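PDB 1W7C: lysyl oxidase from Pichia pastoris, which catalyses the oxidative deamination of primary amines, probably including lysine side chains of proteins, using copper and a topaquinone cofactor made from one of its own tyrosines. Local coordinates for residues L261-I266 against K478-L483; P349-T354 against S484-D489; G460-G465 against H654-N659; G465-N468 against S472-Y475. All blocks are in the same frame, centred on the assembly; numbering follows the deposited sequence. Where two conformers were deposited one is given.

Contact 1 of 4, residues L261-I266 against K478-L483. With NAG (2-acetamido-2-deoxy-beta-D-glucopyranose), chain S.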
loop_
_atom_site.group_PDB
_atom_site.type_symbol
_atom_site.label_atom_id
_atom_site.label_comp_id
_atom_site.label_asym_id
_atom_site.label_seq_id
_atom_site.Cartn_x
_atom_site.Cartn_y
_atom_site.Cartn_z
ATOM N N LEU A 261 11.879 27.069 -21.201
ATOM C CA LEU A 261 10.878 26.509 -20.285
ATOM C C LEU A 261 10.398 25.106 -20.703
ATOM O O LEU A 261 9.373 24.615 -20.226
ATOM C CB LEU A 261 9.675 27.466 -20.162
ATOM C CG LEU A 261 10.015 28.831 -19.543
ATOM C CD1 LEU A 261 8.819 29.761 -19.588
ATOM C CD2 LEU A 261 10.520 28.661 -18.113
ATOM N N ASP A 262 11.144 24.435 -21.562
ATOM C CA ASP A 262 10.733 23.104 -21.988
ATOM C C ASP A 262 10.653 22.102 -20.825
ATOM O O ASP A 262 9.912 21.116 -20.914
ATOM C CB ASP A 262 11.669 22.578 -23.074
ATOM C CG ASP A 262 11.500 23.305 -24.408
ATOM O OD1 ASP A 262 10.515 24.072 -24.606
ATOM O OD2 ASP A 262 12.309 23.148 -25.345
ATOM N N TRP A 263 11.434 22.340 -19.773
ATOM C CA TRP A 263 11.431 21.529 -18.548
ATOM C C TRP A 263 10.083 21.567 -17.806
ATOM O O TRP A 263 9.860 20.781 -16.875
ATOM C CB TRP A 263 12.583 21.948 -17.646
ATOM C CG TRP A 263 12.527 23.369 -17.195
ATOM C CD1 TRP A 263 12.989 24.463 -17.861
ATOM C CD2 TRP A 263 11.956 23.866 -15.969
ATOM N NE1 TRP A 263 12.740 25.604 -17.138
ATOM C CE2 TRP A 263 12.113 25.263 -15.970
ATOM C CE3 TRP A 263 11.320 23.270 -14.877
ATOM C CZ2 TRP A 263 11.676 26.069 -14.928
ATOM C CZ3 TRP A 263 10.906 24.068 -13.829
ATOM C CH2 TRP A 263 11.082 25.455 -13.860
ATOM N N THR A 264 9.210 22.514 -18.158
ATOM C CA THR A 264 7.878 22.580 -17.555
ATOM C C THR A 264 6.827 21.771 -18.322
ATOM O O THR A 264 5.681 21.706 -17.875
ATOM C CB THR A 264 7.372 24.032 -17.442
ATOM O OG1 THR A 264 7.046 24.532 -18.742
ATOM C CG2 THR A 264 8.418 24.990 -16.791
ATOM N N VAL A 265 7.172 21.218 -19.491
ATOM C CA VAL A 265 6.203 20.580 -20.381
ATOM C C VAL A 265 5.970 19.107 -20.065
ATOM O O VAL A 265 6.904 18.307 -19.986
ATOM C CB VAL A 265 6.655 20.746 -21.863
ATOM C CG1 VAL A 265 5.702 20.041 -22.789
ATOM C CG2 VAL A 265 6.777 22.230 -22.212
ATOM N N ILE A 266 4.701 18.746 -19.909
ATOM C CA ILE A 266 4.342 17.390 -19.504
ATOM C C ILE A 266 4.401 16.379 -20.640
ATOM O O ILE A 266 4.924 15.299 -20.487
ATOM C CB ILE A 266 2.932 17.368 -18.877
ATOM C CG1 ILE A 266 2.835 18.223 -17.630
ATOM C CG2 ILE A 266 2.504 15.912 -18.556
ATOM C CD1 ILE A 266 1.410 18.547 -17.303
ATOM N N LYS A 478 16.519 22.599 -3.896
ATOM C CA LYS A 478 16.694 23.305 -5.156
ATOM C C LYS A 478 16.542 22.329 -6.296
ATOM O O LYS A 478 17.377 21.446 -6.483
ATOM C CB LYS A 478 18.068 23.962 -5.215
ATOM C CG LYS A 478 18.235 24.870 -6.421
ATOM C CD LYS A 478 19.667 25.402 -6.494
ATOM C CE LYS A 478 19.935 26.092 -7.808
ATOM N NZ LYS A 478 21.305 26.684 -7.826
ATOM N N ILE A 479 15.449 22.463 -7.033
ATOM C CA ILE A 479 15.102 21.506 -8.088
ATOM C C ILE A 479 15.161 22.100 -9.493
ATOM O O ILE A 479 15.003 21.377 -10.470
ATOM C CB ILE A 479 13.714 20.886 -7.836
ATOM C CG1 ILE A 479 12.614 21.958 -7.829
ATOM C CG2 ILE A 479 13.743 20.071 -6.522
ATOM C CD1 ILE A 479 11.184 21.389 -7.747
ATOM N N HIS A 480 15.414 23.406 -9.589
ATOM C CA HIS A 480 15.743 23.977 -10.892
ATOM C C HIS A 480 16.568 25.242 -10.583
ATOM O O HIS A 480 16.835 25.547 -9.402
ATOM C CB HIS A 480 14.481 24.212 -11.749
ATOM C CG HIS A 480 14.775 24.338 -13.211
ATOM N ND1 HIS A 480 14.959 25.560 -13.818
ATOM C CD2 HIS A 480 14.931 23.407 -14.177
ATOM C CE1 HIS A 480 15.256 25.369 -15.096
ATOM N NE2 HIS A 480 15.226 24.070 -15.342
ATOM N N ASP A 481 17.041 25.945 -11.611
ATOM C CA ASP A 481 18.062 26.970 -11.413
ATOM C C ASP A 481 17.693 27.972 -10.329
ATOM O O ASP A 481 18.550 28.339 -9.525
ATOM C CB ASP A 481 18.309 27.773 -12.700
ATOM C CG ASP A 481 18.784 26.921 -13.864
ATOM O OD1 ASP A 481 19.806 27.288 -14.487
ATOM O OD2 ASP A 481 18.191 25.903 -14.259
ATOM N N VAL A 482 16.437 28.427 -10.310
ATOM C CA VAL A 482 15.972 29.350 -9.273
ATOM C C VAL A 482 14.673 28.880 -8.627
ATOM O O VAL A 482 13.855 29.698 -8.179
ATOM C CB VAL A 482 15.851 30.806 -9.784
ATOM C CG1 VAL A 482 17.231 31.339 -10.145
ATOM C CG2 VAL A 482 14.879 30.912 -10.924
ATOM N N LEU A 483 14.557 27.563 -8.464
ATOM C CA LEU A 483 13.308 26.953 -8.007
ATOM C C LEU A 483 13.533 26.045 -6.810
ATOM O O LEU A 483 14.412 25.187 -6.840
ATOM C CB LEU A 483 12.677 26.128 -9.121
ATOM C CG LEU A 483 11.224 25.708 -8.910
ATOM C CD1 LEU A 483 10.341 26.932 -8.825
ATOM C CD2 LEU A 483 10.715 24.770 -9.975
HETATM C C1 NAG S . 12.310 18.458 -27.380
HETATM C C2 NAG S . 12.469 19.564 -26.310
HETATM C C3 NAG S . 13.720 20.455 -26.489
HETATM C C4 NAG S . 14.936 19.670 -26.993
HETATM C C5 NAG S . 14.536 18.757 -28.152
HETATM C C6 NAG S . 15.714 17.948 -28.684
HETATM C C7 NAG S . 10.275 20.291 -25.406
HETATM C C8 NAG S . 9.075 21.173 -25.630
HETATM N N2 NAG S . 11.269 20.400 -26.304
HETATM O O3 NAG S . 14.064 21.187 -25.299
HETATM O O4 NAG S . 15.945 20.566 -27.412
HETATM O O5 NAG S . 13.550 17.853 -27.700
HETATM O O6 NAG S . 16.132 17.034 -27.691
HETATM O O7 NAG S . 10.294 19.529 -24.435
#

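Contact 2 of 4, residues P349-T354 against S484-D489. With CU (copper (II) ion), chain C.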
loop_
_atom_site.group_PDB
_atom_site.type_symbol
_atom_site.label_atom_id
_atom_site.label_comp_id
_atom_site.label_asym_id
_atom_site.label_seq_id
_atom_site.Cartn_x
_atom_site.Cartn_y
_atom_site.Cartn_z
ATOM N N PRO A 349 6.925 34.782 2.140
ATOM C CA PRO A 349 5.612 35.137 2.682
ATOM C C PRO A 349 4.422 34.731 1.804
ATOM O O PRO A 349 3.272 35.031 2.166
ATOM C CB PRO A 349 5.685 36.647 2.803
ATOM C CG PRO A 349 6.609 37.047 1.703
ATOM C CD PRO A 349 7.644 35.965 1.632
ATOM N N PHE A 350 4.661 34.107 0.661
ATOM C CA PHE A 350 3.557 33.515 -0.088
ATOM C C PHE A 350 3.333 32.081 0.350
ATOM O O PHE A 350 2.241 31.731 0.842
ATOM C CB PHE A 350 3.755 33.603 -1.584
ATOM C CG PHE A 350 2.515 33.240 -2.361
ATOM C CD1 PHE A 350 1.535 34.197 -2.641
ATOM C CD2 PHE A 350 2.301 31.951 -2.795
ATOM C CE1 PHE A 350 0.397 33.864 -3.353
ATOM C CE2 PHE A 350 1.145 31.633 -3.481
ATOM C CZ PHE A 350 0.206 32.594 -3.764
ATOM N N ASN A 351 4.343 31.245 0.181
ATOM C CA ASN A 351 4.175 29.832 0.514
ATOM C C ASN A 351 3.975 29.637 2.015
ATOM O O ASN A 351 3.182 28.803 2.422
ATOM C CB ASN A 351 5.310 28.984 -0.047
ATOM C CG ASN A 351 5.203 28.773 -1.559
ATOM O OD1 ASN A 351 4.314 29.296 -2.227
ATOM N ND2 ASN A 351 6.097 27.974 -2.092
ATOM N N GLN A 352 4.624 30.443 2.856
ATOM C CA GLN A 352 4.462 30.263 4.298
ATOM C C GLN A 352 3.021 30.606 4.756
ATOM O O GLN A 352 2.589 30.118 5.790
ATOM C CB GLN A 352 5.523 31.034 5.083
ATOM C CG GLN A 352 5.376 30.992 6.601
ATOM C CD GLN A 352 5.321 29.570 7.189
ATOM O OE1 GLN A 352 5.971 28.640 6.709
ATOM N NE2 GLN A 352 4.525 29.418 8.239
ATOM N N HIS A 353 2.294 31.408 3.962
ATOM C CA HIS A 353 0.912 31.776 4.220
ATOM C C HIS A 353 -0.090 30.983 3.390
ATOM O O HIS A 353 -1.246 31.357 3.308
ATOM C CB HIS A 353 0.728 33.282 4.012
ATOM C CG HIS A 353 1.438 34.105 5.046
ATOM N ND1 HIS A 353 2.492 34.942 4.743
ATOM C CD2 HIS A 353 1.282 34.160 6.394
ATOM C CE1 HIS A 353 2.930 35.503 5.860
ATOM N NE2 HIS A 353 2.204 35.059 6.874
ATOM N N THR A 354 0.341 29.864 2.814
ATOM C CA THR A 354 -0.565 29.031 2.046
ATOM C C THR A 354 -1.030 27.858 2.887
ATOM O O THR A 354 -0.230 27.004 3.282
ATOM C CB THR A 354 0.156 28.530 0.782
ATOM O OG1 THR A 354 0.480 29.642 -0.072
ATOM C CG2 THR A 354 -0.765 27.636 -0.032
ATOM N N SER A 484 12.737 26.253 -5.763
ATOM C CA SER A 484 12.647 25.335 -4.640
ATOM C C SER A 484 11.404 24.465 -4.742
ATOM O O SER A 484 10.336 24.953 -5.061
ATOM C CB SER A 484 12.490 26.128 -3.368
ATOM O OG SER A 484 12.444 25.245 -2.272
ATOM N N GLY A 485 11.546 23.187 -4.393
ATOM C CA GLY A 485 10.388 22.322 -4.152
ATOM C C GLY A 485 9.798 22.522 -2.751
ATOM O O GLY A 485 10.047 21.755 -1.804
ATOM N N SER A 486 8.986 23.554 -2.607
ATOM C CA SER A 486 8.459 23.911 -1.300
ATOM C C SER A 486 7.785 22.743 -0.551
ATOM O O SER A 486 6.903 22.079 -1.031
ATOM C CB SER A 486 7.465 25.067 -1.425
ATOM O OG SER A 486 8.136 26.290 -1.658
ATOM N N PHE A 487 8.160 22.584 0.675
ATOM C CA PHE A 487 7.660 21.519 1.512
ATOM C C PHE A 487 6.220 21.728 1.982
ATOM O O PHE A 487 5.863 22.828 2.426
ATOM C CB PHE A 487 8.619 21.569 2.688
ATOM C CG PHE A 487 8.444 20.535 3.765
ATOM C CD1 PHE A 487 8.897 20.826 5.061
ATOM C CD2 PHE A 487 8.007 19.267 3.511
ATOM C CE1 PHE A 487 8.821 19.886 6.066
ATOM C CE2 PHE A 487 7.932 18.323 4.543
ATOM C CZ PHE A 487 8.323 18.640 5.797
ATOM N N HIS A 488 5.376 20.706 1.856
ATOM C CA HIS A 488 3.985 20.856 2.258
ATOM C C HIS A 488 3.402 19.539 2.701
ATOM O O HIS A 488 3.894 18.464 2.346
ATOM C CB HIS A 488 3.145 21.479 1.145
ATOM C CG HIS A 488 3.189 20.694 -0.132
ATOM N ND1 HIS A 488 4.274 20.734 -0.987
ATOM C CD2 HIS A 488 2.307 19.814 -0.693
ATOM C CE1 HIS A 488 4.057 19.919 -2.011
ATOM N NE2 HIS A 488 2.868 19.354 -1.865
ATOM N N ASP A 489 2.354 19.632 3.520
ATOM C CA ASP A 489 1.534 18.505 3.883
ATOM C C ASP A 489 0.227 18.534 3.117
ATOM O O ASP A 489 -0.422 19.575 3.022
ATOM C CB ASP A 489 1.175 18.538 5.374
ATOM C CG ASP A 489 2.277 18.042 6.273
ATOM O OD1 ASP A 489 3.195 17.330 5.787
ATOM O OD2 ASP A 489 2.277 18.346 7.474
HETATM CU CU CU C . 2.190 17.780 -2.945
HETATM O O HOH W 1 1.665 18.910 -4.767
#

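Contact 3 of 4, residues G460-G465 against H654-N659. With CU (copper (II) ion), chain C.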
loop_
_atom_site.group_PDB
_atom_site.type_symbol
_atom_site.label_atom_id
_atom_site.label_comp_id
_atom_site.label_asym_id
_atom_site.label_seq_id
_atom_site.Cartn_x
_atom_site.Cartn_y
_atom_site.Cartn_z
ATOM N N GLY A 460 0.090 16.278 -10.741
ATOM C CA GLY A 460 -0.080 17.612 -11.249
ATOM C C GLY A 460 1.165 18.427 -10.961
ATOM O O GLY A 460 2.236 17.860 -10.745
ATOM N N TYR A 461 1.022 19.753 -11.083
ATOM C CA TYR A 461 2.123 20.678 -10.826
ATOM C C TYR A 461 2.196 20.999 -9.372
ATOM O O TYR A 461 1.206 21.327 -8.733
ATOM C CB TYR A 461 1.906 21.964 -11.601
ATOM C CG TYR A 461 2.195 21.904 -13.089
ATOM C CD1 TYR A 461 1.181 21.902 -14.025
ATOM C CD2 TYR A 461 3.491 21.835 -13.549
ATOM C CE1 TYR A 461 1.461 21.831 -15.389
ATOM C CE2 TYR A 461 3.789 21.767 -14.890
ATOM C CZ TYR A 461 2.771 21.780 -15.803
ATOM O OH TYR A 461 3.050 21.728 -17.149
ATOM N N ILE A 462 3.404 20.992 -8.872
ATOM C CA ILE A 462 3.626 21.457 -7.507
ATOM C C ILE A 462 3.537 22.989 -7.392
ATOM O O ILE A 462 3.796 23.687 -8.350
ATOM C CB ILE A 462 5.007 20.994 -6.963
ATOM C CG1 ILE A 462 6.155 21.600 -7.774
ATOM C CG2 ILE A 462 5.076 19.514 -6.908
ATOM C CD1 ILE A 462 7.545 21.357 -7.199
ATOM N N GLN A 463 3.216 23.489 -6.201
ATOM C CA GLN A 463 3.386 24.887 -5.886
ATOM C C GLN A 463 4.794 25.043 -5.342
ATOM O O GLN A 463 5.046 24.864 -4.173
ATOM C CB GLN A 463 2.323 25.377 -4.921
ATOM C CG GLN A 463 2.467 26.847 -4.603
ATOM C CD GLN A 463 1.363 27.411 -3.740
ATOM O OE1 GLN A 463 0.211 27.142 -3.972
ATOM N NE2 GLN A 463 1.727 28.208 -2.756
ATOM N N ALA A 464 5.710 25.309 -6.250
ATOM C CA ALA A 464 7.093 25.530 -5.904
ATOM C C ALA A 464 7.278 26.946 -5.371
ATOM O O ALA A 464 6.311 27.727 -5.209
ATOM C CB ALA A 464 7.918 25.329 -7.124
ATOM N N GLY A 465 8.503 27.261 -4.961
ATOM C CA GLY A 465 8.834 28.596 -4.542
ATOM C C GLY A 465 10.118 29.101 -5.150
ATOM O O GLY A 465 10.920 28.333 -5.647
ATOM N N HIS A 654 5.043 16.036 1.548
ATOM C CA HIS A 654 5.566 16.133 0.186
ATOM C C HIS A 654 6.725 17.118 0.168
ATOM O O HIS A 654 6.560 18.299 0.411
ATOM C CB HIS A 654 4.469 16.564 -0.759
ATOM C CG HIS A 654 4.781 16.363 -2.195
ATOM N ND1 HIS A 654 3.913 16.755 -3.192
ATOM C CD2 HIS A 654 5.788 15.701 -2.822
ATOM C CE1 HIS A 654 4.408 16.413 -4.374
ATOM N NE2 HIS A 654 5.549 15.775 -4.175
ATOM N N LEU A 655 7.903 16.583 -0.159
ATOM C CA LEU A 655 9.149 17.330 -0.323
ATOM C C LEU A 655 9.568 17.088 -1.784
ATOM O O LEU A 655 10.301 16.119 -2.101
ATOM C CB LEU A 655 10.214 16.806 0.638
ATOM C CG LEU A 655 11.522 17.604 0.578
ATOM C CD1 LEU A 655 11.344 19.014 1.143
ATOM C CD2 LEU A 655 12.675 16.894 1.292
ATOM N N PRO A 656 9.072 17.896 -2.703
ATOM C CA PRO A 656 9.307 17.631 -4.115
ATOM C C PRO A 656 10.787 17.605 -4.486
ATOM O O PRO A 656 11.586 18.352 -3.987
ATOM C CB PRO A 656 8.574 18.761 -4.812
ATOM C CG PRO A 656 7.437 19.075 -3.867
ATOM C CD PRO A 656 8.095 18.988 -2.532
ATOM N N ASN A 657 11.103 16.708 -5.405
ATOM C CA ASN A 657 12.446 16.544 -5.933
ATOM C C ASN A 657 12.384 16.504 -7.462
ATOM O O ASN A 657 11.363 16.857 -8.065
ATOM C CB ASN A 657 13.127 15.312 -5.288
ATOM C CG ASN A 657 12.591 13.990 -5.772
ATOM O OD1 ASN A 657 13.077 13.429 -6.762
ATOM N ND2 ASN A 657 11.523 13.483 -5.108
ATOM N N SER A 658 13.465 16.074 -8.113
ATOM C CA SER A 658 13.474 15.942 -9.573
ATOM C C SER A 658 12.335 15.085 -10.083
ATOM O O SER A 658 11.831 15.314 -11.190
ATOM C CB SER A 658 14.802 15.343 -10.018
ATOM O OG SER A 658 14.960 14.020 -9.548
ATOM N N ASN A 659 11.897 14.111 -9.277
ATOM C CA ASN A 659 10.835 13.202 -9.723
ATOM C C ASN A 659 9.463 13.829 -9.688
ATOM O O ASN A 659 8.488 13.140 -9.969
ATOM C CB ASN A 659 10.871 11.863 -8.942
ATOM C CG ASN A 659 10.898 10.674 -9.868
ATOM O OD1 ASN A 659 11.668 10.669 -10.856
ATOM N ND2 ASN A 659 10.060 9.673 -9.614
HETATM CU CU CU C . 2.190 17.780 -2.945
HETATM O O HOH W 1 1.665 18.910 -4.767
#

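Contact 4 of 4, residues G465-N468 against S472-Y475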
loop_
_atom_site.group_PDB
_atom_site.type_symbol
_atom_site.label_atom_id
_atom_site.label_comp_id
_atom_site.label_asym_id
_atom_site.label_seq_id
_atom_site.Cartn_x
_atom_site.Cartn_y
_atom_site.Cartn_z
ATOM N N GLY A 465 8.503 27.261 -4.961
ATOM C CA GLY A 465 8.834 28.596 -4.542
ATOM C C GLY A 465 10.118 29.101 -5.150
ATOM O O GLY A 465 10.920 28.333 -5.647
ATOM N N TYR A 466 10.344 30.409 -5.085
ATOM C CA TYR A 466 11.617 30.950 -5.548
ATOM C C TYR A 466 12.745 30.482 -4.596
ATOM O O TYR A 466 12.577 30.478 -3.382
ATOM C CB TYR A 466 11.553 32.490 -5.660
ATOM C CG TYR A 466 12.836 33.053 -6.223
ATOM C CD1 TYR A 466 12.999 33.234 -7.574
ATOM C CD2 TYR A 466 13.901 33.347 -5.393
ATOM C CE1 TYR A 466 14.210 33.685 -8.101
ATOM C CE2 TYR A 466 15.113 33.790 -5.904
ATOM C CZ TYR A 466 15.256 33.950 -7.262
ATOM O OH TYR A 466 16.459 34.369 -7.771
ATOM N N TRP A 467 13.845 30.025 -5.177
ATOM C CA TRP A 467 15.006 29.574 -4.421
ATOM C C TRP A 467 15.937 30.732 -4.102
ATOM O O TRP A 467 16.612 31.252 -5.005
ATOM C CB TRP A 467 15.780 28.489 -5.187
ATOM C CG TRP A 467 17.048 28.073 -4.478
ATOM C CD1 TRP A 467 18.294 28.532 -4.719
ATOM C CD2 TRP A 467 17.178 27.111 -3.416
ATOM N NE1 TRP A 467 19.192 27.929 -3.874
ATOM C CE2 TRP A 467 18.533 27.061 -3.059
ATOM C CE3 TRP A 467 16.274 26.299 -2.713
ATOM C CZ2 TRP A 467 19.031 26.216 -2.048
ATOM C CZ3 TRP A 467 16.768 25.458 -1.725
ATOM C CH2 TRP A 467 18.141 25.437 -1.392
ATOM N N ASN A 468 15.956 31.134 -2.846
ATOM C CA ASN A 468 16.916 32.104 -2.353
ATOM C C ASN A 468 17.969 31.341 -1.566
ATOM O O ASN A 468 17.658 30.782 -0.526
ATOM C CB ASN A 468 16.209 33.121 -1.460
ATOM C CG ASN A 468 17.140 34.223 -0.982
ATOM O OD1 ASN A 468 18.328 33.999 -0.698
ATOM N ND2 ASN A 468 16.606 35.424 -0.885
ATOM N N SER A 472 16.274 29.652 1.771
ATOM C CA SER A 472 15.306 28.670 1.307
ATOM C C SER A 472 15.600 27.223 1.700
ATOM O O SER A 472 14.692 26.390 1.625
ATOM C CB SER A 472 15.151 28.743 -0.211
ATOM O OG SER A 472 14.616 29.968 -0.663
ATOM N N ALA A 473 16.848 26.902 2.028
ATOM C CA ALA A 473 17.246 25.512 2.214
ATOM C C ALA A 473 16.522 24.739 3.324
ATOM O O ALA A 473 16.338 23.542 3.182
ATOM C CB ALA A 473 18.754 25.412 2.402
ATOM N N PRO A 474 16.138 25.367 4.444
ATOM C CA PRO A 474 15.364 24.626 5.448
ATOM C C PRO A 474 13.973 24.201 4.988
ATOM O O PRO A 474 13.316 23.505 5.752
ATOM C CB PRO A 474 15.280 25.591 6.634
ATOM C CG PRO A 474 16.435 26.529 6.429
ATOM C CD PRO A 474 16.510 26.700 4.932
ATOM N N TYR A 475 13.522 24.685 3.838
ATOM C CA TYR A 475 12.129 24.546 3.477
ATOM C C TYR A 475 11.892 23.883 2.130
ATOM O O TYR A 475 10.754 23.826 1.676
ATOM C CB TYR A 475 11.433 25.913 3.467
ATOM C CG TYR A 475 11.520 26.646 4.766
ATOM C CD1 TYR A 475 10.636 26.372 5.802
ATOM C CD2 TYR A 475 12.483 27.642 4.991
ATOM C CE1 TYR A 475 10.716 27.021 6.999
ATOM C CE2 TYR A 475 12.555 28.326 6.190
ATOM C CZ TYR A 475 11.671 28.005 7.213
ATOM O OH TYR A 475 11.740 28.664 8.424
#

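Contact 1 of 4, residues L261-I266 against K478-L483
Trp263 and His480 lie flat against each other and make up most of this contact. It is a face-to-face stack: the centre of the six-membered ring of Trp263 is 3.6 Å from the centre of the His480 ring, and the planes are inclined by only 14°. The imidazole sits over the fused bond of the indole, and Trp263 NE1 comes within 3.2 Å of His480 CE1. This approach is ring over ring, because the indole N-H lies in its own plane and does not aim at the histidine. With CG of Trp263 placed between its backbone N and carbonyl carbon (chi1 61°), the indole turns back over its own 3-10 segment. Its other face thus rests on Thr264, whose CG2 stands 3.6 Å above the ring plane. The broad indole suits a place between a methyl and an imidazole. Leu483 adds an apolar contact, its CD2 meeting the indole obliquely, 3.9 Å from Trp263 CZ3. A serine in place of Trp263 would probably open a gap between Thr264 and His480 and leave the imidazole with less to hold its rotation. The His480 ring also meets Phe566 of the second subunit. Beside the tryptophan, Asp262 OD2 accepts a 2.6 Å hydrogen bond from O3 of the glycan sugar. His480 is part of a classic beta bulge, in which Ile479 and His480 both face Leu483, and the stack ties this bulge to the loop between helix 238-246 and strand 284-286, near the second subunit.

Contact 2 of 4, residues P349-T354 against S484-D489
Asn351 ND2 is held by two acceptors, Ser486 OG across the contact and the carbonyl oxygen of Ala464. The bond from Asn351 ND2 to Ser486 OG measures 2.7 Å and is bent (138° at the hydrogen), though the hydroxyl oxygen lies in the amide plane. At the other end of the amide, Asn351 OD1 accepts from Gln463 NE2. An asparagine suits this buried spot because it offers a donor and an acceptor from one flat group, and partners at both ends fix which way round it sits. Ser486 was modelled in two conformers, so its bond may not be permanent. One step further on is the copper site characteristic of copper amine oxidases. Ser486 O receives His488 ND1 at 3.0 Å, in the plane of the imidazole and fairly straight at 163°. That bond holds the ring as a second-shell clamp and leaves His488 NE2 to bind copper at 2.0 Å. His490, His654 and a water molecule, 2.2 Å from the metal, are its further ligands here. The chain reaches Ser486 through an inverse gamma turn centred on Gly485. Within 349-354, His353 ND1 donates to Pro349 O at 2.7 Å, while His353 NE2 is hydrogen-bonded to Tyr527 OH of the second subunit.

Contact 3 of 4, residues G460-G465 against H654-N659
Ile462 and Pro656 mark the closest approach of two irregular pieces of chain, with CA atoms 7.6 Å apart and no regular backbone pairing between them. The branched Ile462 side chain does the touching with two of its carbons. Its CD1 lies 3.7 Å from Pro656 CB, while Ile462 CG2 stands 3.9 Å from Pro656 CG and reaches on to His654, 4.1 Å from CE1. With CG1 of Ile462 between the backbone N and the carbonyl carbon (chi1 63°), both branches can face the proline at once. A rigid proline suits the other side, since it also folds back over the histidine: Pro656 CG stands 3.8 Å above the centre of the His654 ring. The imidazole is therefore covered on that face by its own chain, with the isoleucine methyl approaching obliquely. Thr664 touches both Ile462 and His654. The two ring nitrogens have separate tasks, for His654 ND1 binds copper at 2.0 Å and NE2 is hydrogen-bonded to Asp660 OD1, which would probably make the ring a better electron donor to the metal. Beyond the proline, Asn659 N donates to Asn657 OD1 at 2.9 Å, closing an Asx turn. This is apolar packing beside one ligand of the three-histidine copper centre of the copper amine oxidases, which His488 and His490 complete, close to the topaquinone derived from Tyr438.

Contact 4 of 4, residues G465-N468 against S472-Y475
The indole of Trp467 lies across Ser472 and Ala473, presenting one face to the serine CB. This carbon is 3.6 Å above the ring plane and displaced toward the rim, an off-centre CH-pi contact 4.1 Å from Ser472 CB to the centre of the six-membered ring. Further along, Trp467 CH2 meets Ala473 CB at 3.8 Å, and the small alanine lets the rim of the ring come down close to the backbone. CG of Trp467 is anti to its backbone N (chi1 176°), which extends the ring over the returning chain. With an alanine at this position, Ser472 and Ala473 would probably lose the apolar cover of the ring, leaving a gap above the loop. Below the ring, the serine works by polar bonds. Asn468 N donates to Ser472 OG at 2.8 Å, and Ser472 N returns a bond to Asn468 O at 2.9 Å, so one residue closes the loop with both its backbone and its hydroxyl. A serine is apt here, being small enough to fit under the indole; its OG is also hydrogen-bonded to Asp347 OD2. Asn468 OD1 accepts from Glu470 N, bracing the short loop between. The loop links strands 465-466 and 478-480, the outer strands of a small antiparallel sheet with 483-484 between them; Trp467 is joined to Val482 by its backbone, and Tyr475 reaches Gln531 of the second subunit.

Contacts 2 and 3 are buried and share the copper ion, to which each supplies a histidine; contact 2 is polar, whereas contact 3 is apolar around its metal ligand. Contact 1 is only partly buried, toward the glycan-bearing surface, and relies on aromatic stacking between parts of the chain far apart in sequence. Contact 4 is also largely buried but away from the annotated sites, and combines a ring face with loop-closing hydrogen bonds. All four reach the same small sheet, contact 3 through Gly465 alone: Val482 O takes the N-H of Trp467, and Ser484 N bonds to Gly465 O. Tyr461 OH, bonded to Thr264 O, links contacts 3 and 1, and all four border the second subunit.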